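Local coordinates for protein beta-N-acetylhexosaminidase (Thermotoga neapolitana, PDB 5BZA) that probably removes terminal non-reducing N-acetyl-D-hexosamine residues from N-acetyl-beta-D-hexosaminides, as a glycoside hydrolase of family 3, at residues S40-Y43 and L44-F48; E184-W187 and R188-L192. All coordinates share one frame; numbering follows the deposited sequence.

Overall arrangement
From the N terminus, the chain first meets interaction 1, where residues 40-43 turn into 44-48 at the beginning of helix 42-54, in the connection from strand 31-34 to strand 59-62 of the TIM-barrel-type domain. Well over a hundred residues later, interaction 2 lies in the connection from strand 156-162 to strand 205-208, where helix 183-188 ends and the chain turns toward helix 192-198. Each closes just a turn or so of backbone; they follow in series, neither nested nor crossed. The centres of interactions 1 and 2 are about 42 Å apart. Interaction 1 faces helices 364-377 and 452-463, joining the barrel to the C-terminal part, whereas interaction 2 lies far out on the barrel domain, beside helix 136-153, and includes two glutamates of a zinc site.

Interaction 1: S40-Y43 and L44-F48; sequences SKEY and LFLDF
The stem of Glu-42 runs alongside Leu-46, its CG 3.9 Å from Leu-46 CD1, so the methylenes add apolar contact while the carboxylate goes on to Tyr-74 and to the backbone N of Ser-77 of the second subunit. Lys-41 occupies the N-cap position, and its O accepts the first helical bond, from Phe-45 N. The next bond, from Leu-46 N to Glu-42 O at 2.9 Å, is almost straight (178°); Asp-47 N follows, bonding to Tyr-43 O. Tyr-43 holds CG between backbone N and carbonyl carbon (chi1 54°), which is seldom chosen in a helix and here swings the ring back so that Lys-41 CB sits over one face, near the rim, 3.8 Å above its plane. Tyr-43 CE2 also reaches to 4.1 Å from Leu-44 CG, and its OH bonds to Glu-372. A serine in place of Tyr-43 would probably open a gap beside Leu-44 and leave Glu-372 without its phenol partner. Leu-44, branched and apolar, packs on Arg-376 and Tyr-456; with Tyr-43 it sets helix 42-54 against helices 364-377 and 452-463, while Phe-45 turns to helix 36-39.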
loop_
_atom_site.group_PDB
_atom_site.type_symbol
_atom_site.label_atom_id
_atom_site.label_comp_id
_atom_site.label_asym_id
_atom_site.label_seq_id
_atom_site.Cartn_x
_atom_site.Cartn_y
_atom_site.Cartn_z
ATOM N N SER B 40 -8.574 7.394 -3.167
ATOM C CA SER B 40 -9.364 6.610 -2.213
ATOM C C SER B 40 -10.277 5.612 -2.923
ATOM O O SER B 40 -10.898 4.787 -2.281
ATOM C CB SER B 40 -10.206 7.514 -1.317
ATOM O OG SER B 40 -11.117 8.269 -2.099
ATOM N N LYS B 41 -10.410 5.734 -4.242
ATOM C CA LYS B 41 -11.171 4.766 -5.022
ATOM C C LYS B 41 -10.208 4.021 -5.949
ATOM O O LYS B 41 -9.902 4.455 -7.070
ATOM C CB LYS B 41 -12.307 5.449 -5.793
ATOM C CG LYS B 41 -13.355 6.249 -4.911
ATOM C CD LYS B 41 -14.376 6.898 -5.858
ATOM C CE LYS B 41 -15.446 7.707 -5.151
ATOM N NZ LYS B 41 -15.682 7.206 -3.769
ATOM N N GLU B 42 -9.677 2.914 -5.435
ATOM C CA GLU B 42 -8.616 2.214 -6.152
ATOM C C GLU B 42 -9.007 1.870 -7.579
ATOM O O GLU B 42 -8.176 2.003 -8.470
ATOM C CB GLU B 42 -8.186 0.973 -5.401
ATOM C CG GLU B 42 -6.969 0.302 -6.035
ATOM C CD GLU B 42 -6.426 -0.793 -5.164
ATOM O OE1 GLU B 42 -7.164 -1.785 -4.942
ATOM O OE2 GLU B 42 -5.275 -0.646 -4.677
ATOM N N TYR B 43 -10.254 1.453 -7.821
ATOM C CA TYR B 43 -10.656 1.190 -9.200
ATOM C C TYR B 43 -10.443 2.454 -10.038
ATOM O O TYR B 43 -9.965 2.375 -11.189
ATOM C CB TYR B 43 -12.106 0.703 -9.290
ATOM C CG TYR B 43 -13.140 1.597 -8.628
ATOM C CD1 TYR B 43 -13.466 1.437 -7.290
ATOM C CD2 TYR B 43 -13.817 2.576 -9.361
ATOM C CE1 TYR B 43 -14.406 2.227 -6.689
ATOM C CE2 TYR B 43 -14.759 3.388 -8.762
ATOM C CZ TYR B 43 -15.054 3.212 -7.417
ATOM O OH TYR B 43 -16.001 4.032 -6.805
ATOM N N LEU B 44 -10.762 3.625 -9.466
ATOM C CA LEU B 44 -10.533 4.873 -10.207
ATOM C C LEU B 44 -9.069 5.134 -10.442
ATOM O O LEU B 44 -8.656 5.425 -11.572
ATOM C CB LEU B 44 -11.121 6.086 -9.482
ATOM C CG LEU B 44 -12.509 6.634 -9.803
ATOM C CD1 LEU B 44 -12.488 8.119 -9.421
ATOM C CD2 LEU B 44 -12.896 6.462 -11.270
ATOM N N PHE B 45 -8.276 5.032 -9.387
ATOM C CA PHE B 45 -6.837 5.233 -9.505
ATOM C C PHE B 45 -6.222 4.351 -10.618
ATOM O O PHE B 45 -5.578 4.856 -11.554
ATOM C CB PHE B 45 -6.192 4.981 -8.122
ATOM C CG PHE B 45 -4.693 4.898 -8.158
ATOM C CD1 PHE B 45 -3.930 5.984 -8.574
ATOM C CD2 PHE B 45 -4.042 3.700 -7.830
ATOM C CE1 PHE B 45 -2.519 5.892 -8.643
ATOM C CE2 PHE B 45 -2.641 3.592 -7.884
ATOM C CZ PHE B 45 -1.883 4.698 -8.303
ATOM N N LEU B 46 -6.508 3.045 -10.585
ATOM C CA LEU B 46 -5.968 2.118 -11.576
ATOM C C LEU B 46 -6.444 2.424 -12.995
ATOM O O LEU B 46 -5.632 2.390 -13.956
ATOM C CB LEU B 46 -6.346 0.666 -11.210
ATOM C CG LEU B 46 -5.766 0.161 -9.902
ATOM C CD1 LEU B 46 -6.271 -1.259 -9.576
ATOM C CD2 LEU B 46 -4.242 0.192 -9.970
ATOM N N ASP B 47 -7.739 2.736 -13.146
ATOM C CA ASP B 47 -8.239 3.068 -14.462
ATOM C C ASP B 47 -7.587 4.368 -14.982
ATOM O O ASP B 47 -7.267 4.480 -16.182
ATOM C CB ASP B 47 -9.769 3.194 -14.460
ATOM C CG ASP B 47 -10.357 3.254 -15.890
ATOM O OD1 ASP B 47 -9.780 2.622 -16.816
ATOM O OD2 ASP B 47 -11.390 3.932 -16.105
ATOM N N PHE B 48 -7.397 5.358 -14.100
ATOM C CA PHE B 48 -6.677 6.615 -14.451
ATOM C C PHE B 48 -5.233 6.304 -14.904
ATOM O O PHE B 48 -4.808 6.749 -15.967
ATOM C CB PHE B 48 -6.686 7.576 -13.244
ATOM C CG PHE B 48 -6.348 9.030 -13.562
ATOM C CD1 PHE B 48 -6.185 9.475 -14.864
ATOM C CD2 PHE B 48 -6.255 9.959 -12.518
ATOM C CE1 PHE B 48 -5.925 10.821 -15.131
ATOM C CE2 PHE B 48 -5.998 11.294 -12.762
ATOM C CZ PHE B 48 -5.825 11.732 -14.073
#

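Interaction 2: E184-W187 and R188-L192; sequences EELW and REDLL
Glu-185 and Glu-189 meet across the C-terminal end of helix 183-188, where the chain leaves the helix and enters a type I beta turn from Glu-189 to Leu-192. Their carboxylate planes stand 76° apart, and Glu-185 OE2 comes within 3.3 Å of Glu-189 OE1. Two like charges this close would probably repel unless offset; Lys-167, in a salt bridge with Glu-189 OE1, supplies a positive charge. A carboxylate pair suits a metal site, and zinc has been seen at both glutamates, though none is modelled there on this chain; a cadmium ion does lie about 3 Å from the side chain of Glu-189.

Arg-188 is salt-bridged to Glu-189, and its pairing with Glu-184, which would complete a network, is doubtful in detail. Its CG is anti to the carbonyl carbon and the chain bends at chi3 (-68°), bringing the guanidinium round so that one face lies over Glu-185 CA. Arg-188 NH2 bonds to Glu-189 OE2 at 2.8 Å, approaching from the anti side of the carboxylate, and OE2 lies 27° out of the guanidinium plane. The Glu-184 carboxylate is modelled near the guanidinium edge at NE, too close to be trusted.

Trp-187 and Leu-191 make an apolar contact, crossing at about a right angle with CE3 of the indole 3.9 Å from Leu-191 CD1, while Arg-195 makes a cation-pi contact with the same indole. Leu-186 crosses Asp-190 obliquely and sets a methyl beside a carboxylate, its CD2 3.6 Å from Asp-190 OD1.

Leu-186 O takes two backbone N-H groups at the helix end: a weak bond from Glu-189 N and a much firmer one, spanning five residues, from Leu-191 N at 2.7 Å.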
loop_
_atom_site.group_PDB
_atom_site.type_symbol
_atom_site.label_atom_id
_atom_site.label_comp_id
_atom_site.label_asym_id
_atom_site.label_seq_id
_atom_site.Cartn_x
_atom_site.Cartn_y
_atom_site.Cartn_z
ATOM N N GLU B 184 18.714 39.002 4.124
ATOM C CA GLU B 184 19.933 38.445 4.677
ATOM C C GLU B 184 19.566 37.255 5.592
ATOM O O GLU B 184 20.249 36.221 5.583
ATOM C CB GLU B 184 20.716 39.537 5.421
ATOM C CG GLU B 184 21.746 39.012 6.431
ATOM C CD GLU B 184 21.116 38.692 7.794
ATOM O OE1 GLU B 184 20.205 39.459 8.219
ATOM O OE2 GLU B 184 21.511 37.663 8.415
ATOM N N GLU B 185 18.463 37.386 6.326
ATOM C CA GLU B 185 17.977 36.289 7.162
ATOM C C GLU B 185 17.414 35.069 6.385
ATOM O O GLU B 185 17.671 33.925 6.770
ATOM C CB GLU B 185 16.910 36.792 8.106
ATOM C CG GLU B 185 16.533 35.754 9.122
ATOM C CD GLU B 185 15.296 36.128 9.875
ATOM O OE1 GLU B 185 14.842 37.278 9.721
ATOM O OE2 GLU B 185 14.757 35.288 10.609
ATOM N N LEU B 186 16.632 35.320 5.332
ATOM C CA LEU B 186 16.141 34.252 4.471
ATOM C C LEU B 186 17.316 33.503 3.887
ATOM O O LEU B 186 17.321 32.256 3.826
ATOM C CB LEU B 186 15.268 34.793 3.339
ATOM C CG LEU B 186 13.916 35.361 3.742
ATOM C CD1 LEU B 186 13.170 35.984 2.522
ATOM C CD2 LEU B 186 13.091 34.267 4.380
ATOM N N TRP B 187 18.312 34.266 3.430
ATOM C CA TRP B 187 19.503 33.666 2.847
ATOM C C TRP B 187 20.214 32.767 3.852
ATOM O O TRP B 187 20.652 31.672 3.509
ATOM C CB TRP B 187 20.478 34.705 2.365
ATOM C CG TRP B 187 21.688 34.089 1.667
ATOM C CD1 TRP B 187 22.924 33.846 2.207
ATOM C CD2 TRP B 187 21.750 33.639 0.304
ATOM N NE1 TRP B 187 23.747 33.263 1.256
ATOM C CE2 TRP B 187 23.057 33.152 0.080
ATOM C CE3 TRP B 187 20.821 33.609 -0.754
ATOM C CZ2 TRP B 187 23.468 32.653 -1.157
ATOM C CZ3 TRP B 187 21.233 33.102 -2.001
ATOM C CH2 TRP B 187 22.541 32.629 -2.183
ATOM N N ARG B 188 20.340 33.248 5.084
ATOM C CA ARG B 188 21.047 32.485 6.117
ATOM C C ARG B 188 20.314 31.242 6.621
ATOM O O ARG B 188 20.944 30.282 7.067
ATOM C CB ARG B 188 21.326 33.366 7.328
ATOM C CG ARG B 188 22.464 34.348 7.183
ATOM C CD ARG B 188 22.887 34.817 8.598
ATOM N NE ARG B 188 21.859 35.640 9.269
ATOM C CZ ARG B 188 20.935 35.181 10.123
ATOM N NH1 ARG B 188 20.057 36.026 10.667
ATOM N NH2 ARG B 188 20.887 33.887 10.438
ATOM N N GLU B 189 18.983 31.279 6.576
ATOM C CA GLU B 189 18.181 30.280 7.260
ATOM C C GLU B 189 17.289 29.540 6.316
ATOM O O GLU B 189 17.627 28.423 5.907
ATOM C CB GLU B 189 17.362 30.931 8.340
ATOM C CG GLU B 189 18.266 31.694 9.237
ATOM C CD GLU B 189 17.532 32.397 10.309
ATOM O OE1 GLU B 189 16.272 32.338 10.340
ATOM O OE2 GLU B 189 18.234 33.075 11.081
ATOM N N ASP B 190 16.165 30.180 5.981
ATOM C CA ASP B 190 15.101 29.538 5.246
ATOM C C ASP B 190 15.624 28.983 3.939
ATOM O O ASP B 190 15.154 27.907 3.477
ATOM C CB ASP B 190 13.930 30.481 4.997
ATOM C CG ASP B 190 13.383 31.093 6.287
ATOM O OD1 ASP B 190 14.097 31.939 6.907
ATOM O OD2 ASP B 190 12.227 30.758 6.688
ATOM N N LEU B 191 16.590 29.693 3.344
ATOM C CA LEU B 191 17.105 29.274 2.041
ATOM C C LEU B 191 18.225 28.244 2.094
ATOM O O LEU B 191 18.533 27.660 1.064
ATOM C CB LEU B 191 17.586 30.493 1.237
ATOM C CG LEU B 191 16.501 31.299 0.503
ATOM C CD1 LEU B 191 17.067 32.636 -0.044
ATOM C CD2 LEU B 191 15.861 30.449 -0.601
ATOM N N LEU B 192 18.818 28.038 3.274
ATOM C CA LEU B 192 19.981 27.159 3.416
ATOM C C LEU B 192 19.693 25.706 2.914
ATOM O O LEU B 192 20.511 25.127 2.168
ATOM C CB LEU B 192 20.454 27.133 4.881
ATOM C CG LEU B 192 21.649 26.215 5.168
ATOM C CD1 LEU B 192 22.930 26.746 4.516
ATOM C CD2 LEU B 192 21.865 25.912 6.658
#